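Local coordinates for protein putative tetR family transcription regulator (PDB 3PPB) that probably binds DNA through an N-terminal helix-turn-helix domain and regulates transcription, as expected of a TetR-family regulator, at residues H49-S52 / K53-L57; Q59-L62 / G63-E67; V116-S119 / V120-A124. All coordinates share one frame; numbering follows the deposited sequence. Where two conformers were deposited one is given.

Contact 1 of 3, residues H49-S52 / K53-L57; sequences HFPS and KEQLL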
loop_
_atom_site.group_PDB
_atom_site.type_symbol
_atom_site.label_atom_id
_atom_site.label_comp_id
_atom_site.label_asym_id
_atom_site.label_seq_id
_atom_site.Cartn_x
_atom_site.Cartn_y
_atom_site.Cartn_z
ATOM N N HIS A 49 14.285 25.478 10.103
ATOM C CA HIS A 49 13.061 24.782 10.507
ATOM C C HIS A 49 13.217 23.270 10.369
ATOM O O HIS A 49 12.686 22.540 11.210
ATOM C CB HIS A 49 11.844 25.262 9.695
ATOM C CG HIS A 49 11.547 26.732 9.816
ATOM N ND1 HIS A 49 11.598 27.576 8.712
ATOM C CD2 HIS A 49 11.185 27.460 10.901
ATOM C CE1 HIS A 49 11.265 28.776 9.158
ATOM N NE2 HIS A 49 11.010 28.757 10.467
ATOM N N PHE A 50 13.948 22.789 9.336
ATOM C CA PHE A 50 14.095 21.343 9.120
ATOM C C PHE A 50 15.571 20.985 8.882
ATOM O O PHE A 50 16.054 21.134 7.757
ATOM C CB PHE A 50 13.193 20.873 7.952
ATOM C CG PHE A 50 11.753 21.336 8.061
ATOM C CD1 PHE A 50 10.849 20.674 8.893
ATOM C CD2 PHE A 50 11.303 22.438 7.340
ATOM C CE1 PHE A 50 9.518 21.097 8.989
ATOM C CE2 PHE A 50 9.973 22.867 7.447
ATOM C CZ PHE A 50 9.090 22.190 8.265
ATOM N N PRO A 51 16.294 20.510 9.935
ATOM C CA PRO A 51 17.743 20.244 9.800
ATOM C C PRO A 51 18.139 19.239 8.711
ATOM O O PRO A 51 19.273 19.285 8.222
ATOM C CB PRO A 51 18.136 19.728 11.187
ATOM C CG PRO A 51 17.146 20.353 12.104
ATOM C CD PRO A 51 15.855 20.301 11.330
ATOM N N SER A 52 17.216 18.365 8.310
ATOM C CA SER A 52 17.464 17.397 7.250
ATOM C C SER A 52 16.194 17.219 6.422
ATOM O O SER A 52 15.106 17.621 6.856
ATOM C CB SER A 52 17.951 16.070 7.824
ATOM O OG SER A 52 16.919 15.360 8.489
ATOM N N LYS A 53 16.340 16.644 5.214
ATOM C CA LYS A 53 15.216 16.393 4.313
ATOM C C LYS A 53 14.324 15.307 4.924
ATOM O O LYS A 53 13.109 15.344 4.746
ATOM C CB LYS A 53 15.734 15.991 2.937
ATOM C CG LYS A 53 14.725 16.202 1.816
ATOM C CD LYS A 53 15.337 15.916 0.447
ATOM C CE LYS A 53 15.686 14.457 0.242
ATOM N NZ LYS A 53 16.230 14.217 -1.110
ATOM N N GLU A 54 14.949 14.375 5.681
ATOM C CA GLU A 54 14.327 13.292 6.435
ATOM C C GLU A 54 13.367 13.868 7.487
ATOM O O GLU A 54 12.219 13.426 7.556
ATOM C CB GLU A 54 15.409 12.428 7.112
ATOM C CG GLU A 54 16.165 11.484 6.184
ATOM C CD GLU A 54 17.178 12.081 5.226
ATOM O OE1 GLU A 54 17.636 13.224 5.454
ATOM O OE2 GLU A 54 17.527 11.389 4.245
ATOM N N GLN A 55 13.824 14.878 8.275
ATOM C CA GLN A 55 13.001 15.536 9.300
ATOM C C GLN A 55 11.815 16.275 8.669
ATOM O O GLN A 55 10.716 16.230 9.222
ATOM C CB GLN A 55 13.844 16.485 10.153
ATOM C CG GLN A 55 14.400 15.757 11.371
ATOM C CD GLN A 55 15.467 16.538 12.086
ATOM O OE1 GLN A 55 16.666 16.369 11.835
ATOM N NE2 GLN A 55 15.054 17.376 13.027
ATOM N N LEU A 56 12.031 16.927 7.497
ATOM C CA LEU A 56 10.967 17.607 6.766
ATOM C C LEU A 56 9.901 16.581 6.338
ATOM O O LEU A 56 8.713 16.834 6.540
ATOM C CB LEU A 56 11.542 18.371 5.557
ATOM C CG LEU A 56 10.578 19.048 4.554
ATOM C CD1 LEU A 56 9.508 19.920 5.252
ATOM C CD2 LEU A 56 11.371 19.886 3.531
ATOM N N LEU A 57 10.318 15.420 5.793
ATOM C CA LEU A 57 9.375 14.362 5.407
ATOM C C LEU A 57 8.595 13.849 6.634
ATOM O O LEU A 57 7.391 13.631 6.539
ATOM C CB LEU A 57 10.085 13.180 4.700
ATOM C CG LEU A 57 9.203 11.933 4.428
ATOM C CD1 LEU A 57 8.063 12.266 3.493
ATOM C CD2 LEU A 57 10.022 10.753 3.915
#
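Ser52 grips the first turn of helix 53-74 with both its side chain and its backbone. Its OG accepts the N-H of Gln55 at 3.1 Å from OG to N, with an N-H...O angle of 159°, while its carbonyl O takes the N-H of Leu56 one residue further on. The hydroxyl reaches Gln55 because chi1, 72°, sets OG between the backbone N and the carbonyl carbon of Ser52; this is the side-chain bond of an N-cap. Gln55 leans back over the cap. Its extended chain crosses Pro51 at about a right angle, and the amide rests on the proline ring, with NE2 3.5 Å from Pro51 CD and OE1 near Pro51 CB.

Phe50 meets Leu56 across the turn. Leu56 CD1 sits over the centre of the Phe50 ring, 3.6 Å from the centroid and only 6° off the ring normal, a CH-pi contact in which the methyl lies at similar distances from all six ring carbons. Behind the pair, Ile14 and Leu15 of helix 10-24 touch Phe50 and Ile35 of helix 32-39 touches Leu56, which places both in the core of the three-helix domain. The Lys53 side chain leaves Ser52 behind and ends against the loop before helix 32-39, where NZ is hydrogen-bonded to the carbonyl oxygens of Phe27 and Thr30 and makes a cation-pi contact with Phe27. The whole is a serine N-cap with a hydrophobic contact bridging the turn, at the junction where the predicted helix-turn-helix of a TetR-type DNA-binding domain passes into helix 53-74.

Contact 2 of 3, residues Q59-L62 / G63-E67; sequences QLFL and GVKQE. With EDO (1,2-ethanediol), chain D; EDO (1,2-ethanediol), chain G; EDO (1,2-ethanediol), chain H.
Residues 59-67 run as one unbroken alpha-helix, with the N-H groups of Gly63, Val64, Lys65 and Gln66 bonded to the carbonyl oxygens of Gln59, Leu60, Phe61 and Leu62; the Val64 N to Leu60 O bond is 2.9 Å long and close to straight at 166°. Phe61 and Lys65, one turn apart, lie side by side and point the same way. The lysine chain passes alongside the ring: CG is over one face, offset toward the rim, and CE comes to 3.7 Å from Phe61 CZ. With CG anti to the backbone N (chi1 -179°) the phenylalanine stands out from the helix, and the lysine, bent at chi2 (-82°), stands out beside it. Leu60 and Val64 repeat the pattern on a neighbouring face, with CD1 of Leu60 4.0 Å from CG2 of Val64.

This helix, 53-74, links the DNA-binding domain to the rest of the TetR-like fold, and its side chains are shared accordingly: Leu60 packs on Leu19 and Phe22 of helix 10-24, Phe61 and Val64 on helix 101-110.

The ammonium of Lys65 meets both hydroxyls of one ethanediol, NZ to O1 and NZ to O2 each 2.8 Å, and makes a cation-pi contact with Phe107; this ethanediol and the two below are probably from the crystallisation liquor. With an alanine in place of Lys65 the aliphatic chain beside Phe61 is gone, which would probably thin the packing along that ring and leave Phe107 without its cationic partner. Further along, Glu67 uses its two oxygens separately. OE1 accepts from O1 of a second ethanediol at 2.7 Å and also pairs with Lys103 in a salt bridge, while OE2 accepts from O2 of a third at 2.9 Å.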
loop_
_atom_site.group_PDB
_atom_site.type_symbol
_atom_site.label_atom_id
_atom_site.label_comp_id
_atom_site.label_asym_id
_atom_site.label_seq_id
_atom_site.Cartn_x
_atom_site.Cartn_y
_atom_site.Cartn_z
ATOM N N GLN A 59 7.959 15.422 9.561
ATOM C CA GLN A 59 7.058 16.460 10.063
ATOM C C GLN A 59 5.850 16.594 9.148
ATOM O O GLN A 59 4.728 16.746 9.636
ATOM C CB GLN A 59 7.779 17.822 10.234
ATOM C CG GLN A 59 8.819 17.854 11.375
ATOM C CD GLN A 59 8.268 17.391 12.707
ATOM O OE1 GLN A 59 7.343 17.989 13.268
ATOM N NE2 GLN A 59 8.806 16.295 13.229
ATOM N N LEU A 60 6.077 16.512 7.824
ATOM C CA LEU A 60 4.997 16.555 6.844
ATOM C C LEU A 60 4.064 15.351 7.046
ATOM O O LEU A 60 2.840 15.512 7.123
ATOM C CB LEU A 60 5.595 16.552 5.426
ATOM C CG LEU A 60 4.608 16.550 4.270
ATOM C CD1 LEU A 60 3.701 17.792 4.293
ATOM C CD2 LEU A 60 5.334 16.421 2.939
ATOM N N PHE A 61 4.662 14.143 7.135
ATOM C CA PHE A 61 3.967 12.870 7.328
ATOM C C PHE A 61 3.023 12.935 8.518
ATOM O O PHE A 61 1.831 12.680 8.352
ATOM C CB PHE A 61 4.995 11.730 7.510
ATOM C CG PHE A 61 4.405 10.350 7.688
ATOM C CD1 PHE A 61 3.944 9.631 6.599
ATOM C CD2 PHE A 61 4.334 9.762 8.946
ATOM C CE1 PHE A 61 3.384 8.362 6.769
ATOM C CE2 PHE A 61 3.805 8.484 9.106
ATOM C CZ PHE A 61 3.340 7.792 8.019
ATOM N N LEU A 62 3.547 13.313 9.706
ATOM C CA LEU A 62 2.760 13.376 10.943
ATOM C C LEU A 62 1.672 14.448 10.855
ATOM O O LEU A 62 0.550 14.230 11.351
ATOM C CB LEU A 62 3.651 13.600 12.181
ATOM C CG LEU A 62 4.666 12.493 12.510
ATOM C CD1 LEU A 62 5.650 12.965 13.554
ATOM C CD2 LEU A 62 3.974 11.187 12.961
ATOM N N GLY A 63 2.004 15.560 10.192
ATOM C CA GLY A 63 1.082 16.671 9.973
ATOM C C GLY A 63 -0.136 16.267 9.169
ATOM O O GLY A 63 -1.268 16.524 9.593
ATOM N N VAL A 64 0.088 15.599 8.015
ATOM C CA VAL A 64 -0.997 15.125 7.140
ATOM C C VAL A 64 -1.806 14.028 7.884
ATOM O O VAL A 64 -3.035 14.069 7.855
ATOM C CB VAL A 64 -0.520 14.661 5.725
ATOM C CG1 VAL A 64 -1.715 14.292 4.853
ATOM C CG2 VAL A 64 0.304 15.763 5.026
ATOM N N LYS A 65 -1.126 13.103 8.585
ATOM C CA LYS A 65 -1.807 12.066 9.379
ATOM C C LYS A 65 -2.740 12.726 10.417
ATOM O O LYS A 65 -3.895 12.298 10.542
ATOM C CB LYS A 65 -0.799 11.123 10.083
ATOM C CG LYS A 65 -0.088 10.135 9.165
ATOM C CD LYS A 65 -0.940 8.910 8.872
ATOM C CE LYS A 65 -0.314 8.038 7.827
ATOM N NZ LYS A 65 -0.910 6.678 7.842
ATOM N N GLN A 66 -2.261 13.799 11.107
ATOM C CA GLN A 66 -3.073 14.509 12.097
ATOM C C GLN A 66 -4.309 15.148 11.447
ATOM O O GLN A 66 -5.402 15.007 11.992
ATOM C CB GLN A 66 -2.266 15.547 12.878
ATOM C CG GLN A 66 -3.020 16.046 14.129
ATOM C CD GLN A 66 -3.281 14.951 15.135
ATOM O OE1 GLN A 66 -2.360 14.383 15.709
ATOM N NE2 GLN A 66 -4.550 14.602 15.342
ATOM N N GLU A 67 -4.154 15.787 10.272
ATOM C CA GLU A 67 -5.274 16.370 9.518
ATOM C C GLU A 67 -6.337 15.312 9.184
ATOM O O GLU A 67 -7.536 15.548 9.367
ATOM C CB GLU A 67 -4.769 17.007 8.220
ATOM C CG GLU A 67 -4.054 18.322 8.413
ATOM C CD GLU A 67 -3.497 18.867 7.117
ATOM O OE1 GLU A 67 -4.139 18.656 6.063
ATOM O OE2 GLU A 67 -2.401 19.474 7.147
HETATM C C1 EDO D . -4.330 5.907 6.922
HETATM O O1 EDO D . -3.660 6.490 8.038
HETATM C C2 EDO D . -3.919 6.666 5.671
HETATM O O2 EDO D . -2.499 6.675 5.552
HETATM C C1 EDO G . -7.914 18.530 5.428
HETATM O O1 EDO G . -6.605 17.941 5.389
HETATM C C2 EDO G . -8.600 18.125 6.730
HETATM O O2 EDO G . -9.954 18.600 6.735
HETATM C C1 EDO H . 1.026 20.977 3.929
HETATM O O1 EDO H . -0.295 21.167 3.409
HETATM C C2 EDO H . 0.952 20.796 5.441
HETATM O O2 EDO H . 0.146 19.652 5.741
#

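Contact 3 of 3, residues V116-S119 / V120-A124; sequences VEQS and VRDQA. With EDO (1,2-ethanediol), chain I.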
loop_
_atom_site.group_PDB
_atom_site.type_symbol
_atom_site.label_atom_id
_atom_site.label_comp_id
_atom_site.label_asym_id
_atom_site.label_seq_id
_atom_site.Cartn_x
_atom_site.Cartn_y
_atom_site.Cartn_z
ATOM N N VAL A 116 9.545 5.904 5.188
ATOM C CA VAL A 116 9.394 6.584 6.485
ATOM C C VAL A 116 9.938 5.677 7.587
ATOM O O VAL A 116 9.666 4.473 7.567
ATOM C CB VAL A 116 7.929 7.034 6.773
ATOM C CG1 VAL A 116 7.826 7.837 8.067
ATOM C CG2 VAL A 116 7.358 7.842 5.609
ATOM N N GLU A 117 10.702 6.264 8.549
ATOM C CA GLU A 117 11.232 5.574 9.728
ATOM C C GLU A 117 10.113 4.839 10.439
ATOM O O GLU A 117 9.023 5.410 10.586
ATOM C CB GLU A 117 11.868 6.579 10.700
ATOM C CG GLU A 117 13.361 6.777 10.516
ATOM C CD GLU A 117 14.248 5.566 10.726
ATOM O OE1 GLU A 117 13.913 4.693 11.559
ATOM O OE2 GLU A 117 15.303 5.508 10.056
ATOM N N GLN A 118 10.358 3.563 10.846
ATOM C CA GLN A 118 9.359 2.731 11.531
ATOM C C GLN A 118 8.819 3.425 12.785
ATOM O O GLN A 118 7.611 3.359 13.028
ATOM C CB GLN A 118 9.921 1.347 11.891
ATOM C CG GLN A 118 8.831 0.284 12.083
ATOM C CD GLN A 118 9.382 -1.107 12.293
ATOM O OE1 GLN A 118 10.282 -1.571 11.573
ATOM N NE2 GLN A 118 8.822 -1.819 13.265
ATOM N N SER A 119 9.694 4.119 13.538
ATOM C CA SER A 119 9.319 4.838 14.758
ATOM C C SER A 119 8.294 5.953 14.470
ATOM O O SER A 119 7.359 6.127 15.258
ATOM C CB SER A 119 10.554 5.409 15.454
ATOM O OG SER A 119 11.294 6.280 14.616
ATOM N N VAL A 120 8.443 6.665 13.335
ATOM C CA VAL A 120 7.523 7.739 12.922
ATOM C C VAL A 120 6.189 7.121 12.457
ATOM O O VAL A 120 5.136 7.656 12.793
ATOM C CB VAL A 120 8.164 8.663 11.857
ATOM C CG1 VAL A 120 7.166 9.676 11.298
ATOM C CG2 VAL A 120 9.370 9.385 12.441
ATOM N N ARG A 121 6.241 5.986 11.730
ATOM C CA ARG A 121 5.045 5.269 11.293
ATOM C C ARG A 121 4.270 4.767 12.522
ATOM O O ARG A 121 3.035 4.788 12.507
ATOM C CB ARG A 121 5.393 4.105 10.348
ATOM C CG ARG A 121 5.836 4.563 8.948
ATOM C CD ARG A 121 5.864 3.446 7.917
ATOM N NE ARG A 121 6.957 2.484 8.121
ATOM C CZ ARG A 121 6.792 1.225 8.536
ATOM N NH1 ARG A 121 5.577 0.761 8.811
ATOM N NH2 ARG A 121 7.841 0.428 8.688
ATOM N N ASP A 122 5.007 4.394 13.613
ATOM C CA ASP A 122 4.441 3.941 14.888
ATOM C C ASP A 122 3.725 5.083 15.601
ATOM O O ASP A 122 2.655 4.853 16.168
ATOM C CB ASP A 122 5.538 3.347 15.807
ATOM C CG ASP A 122 6.067 1.984 15.392
ATOM O OD1 ASP A 122 5.393 1.299 14.580
ATOM O OD2 ASP A 122 7.143 1.589 15.896
ATOM N N GLN A 123 4.322 6.304 15.578
ATOM C CA GLN A 123 3.728 7.486 16.212
ATOM C C GLN A 123 2.393 7.814 15.533
ATOM O O GLN A 123 1.433 8.153 16.221
ATOM C CB GLN A 123 4.698 8.693 16.188
ATOM C CG GLN A 123 4.129 10.043 16.691
ATOM C CD GLN A 123 3.465 10.031 18.057
ATOM O OE1 GLN A 123 3.934 9.400 19.010
ATOM N NE2 GLN A 123 2.379 10.783 18.195
ATOM N N ALA A 124 2.323 7.675 14.205
ATOM C CA ALA A 124 1.093 7.917 13.466
ATOM C C ALA A 124 0.034 6.837 13.798
ATOM O O ALA A 124 -1.131 7.171 14.017
ATOM C CB ALA A 124 1.379 7.936 11.976
HETATM C C1 EDO I . 12.025 9.196 6.726
HETATM O O1 EDO I . 11.777 8.878 8.098
HETATM C C2 EDO I . 13.511 9.232 6.392
HETATM O O2 EDO I . 14.310 8.346 7.190
#
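An extended Val116 leads through the N-cap residue Glu117 into helix 118-128, whose first turn closes with Arg121 N bonded to Glu117 O at 3.1 Å, in the carbonyl plane; Asp122 N to Gln118 O and Gln123 N to Ser119 O carry it on. The Arg121 side chain folds back along the start of the helix toward Val116. With CG beside its own backbone N (chi1 -72°) and a bend at chi3, its guanidinium presents NE edge-on to Val116 O, a weak bond of 3.4 Å. Gln118 crosses the arginine obliquely, its CG 3.5 Å from Arg121 NH2 and its amide plane 39° from that of the guanidinium. Val116 and Val120 cross at about a right angle, CG1 to CG1 3.8 Å apart, on the side facing helix 53-74, where Val120 rests on Phe61. O1 of an ethanediol, probably from the crystallisation liquor, accepts the Glu117 N-H at 2.9 Å from N. Arg121 also faces the second subunit, with a long, weak ion pair to Asp170 and Arg166 close by, both of that subunit. This is a helix N-terminus with a valine pair packed across its first turn, at the dimer boundary of a TetR-like fold.

How the contacts relate
Following the chain from the N terminus, contact 1 closes the short turn between helix 43-49 and helix 53-74, and contact 2 follows within the latter helix. Contact 3 comes much later, closing the turn that opens helix 118-128. The three lie in series; none encloses or crosses another. They meet in space all the same. Phe50 of contact 1 packs on Gln59 of contact 2, and Leu57 reaches Val116 of contact 3. Contacts 2 and 3 join through several residues, Phe61, Leu62 and Lys65 packing against Val120 and Ala124. Helix 53-74 thereby ties the DNA-binding domain to helix 118-128, whose Gln118 and Arg121 meet the second subunit.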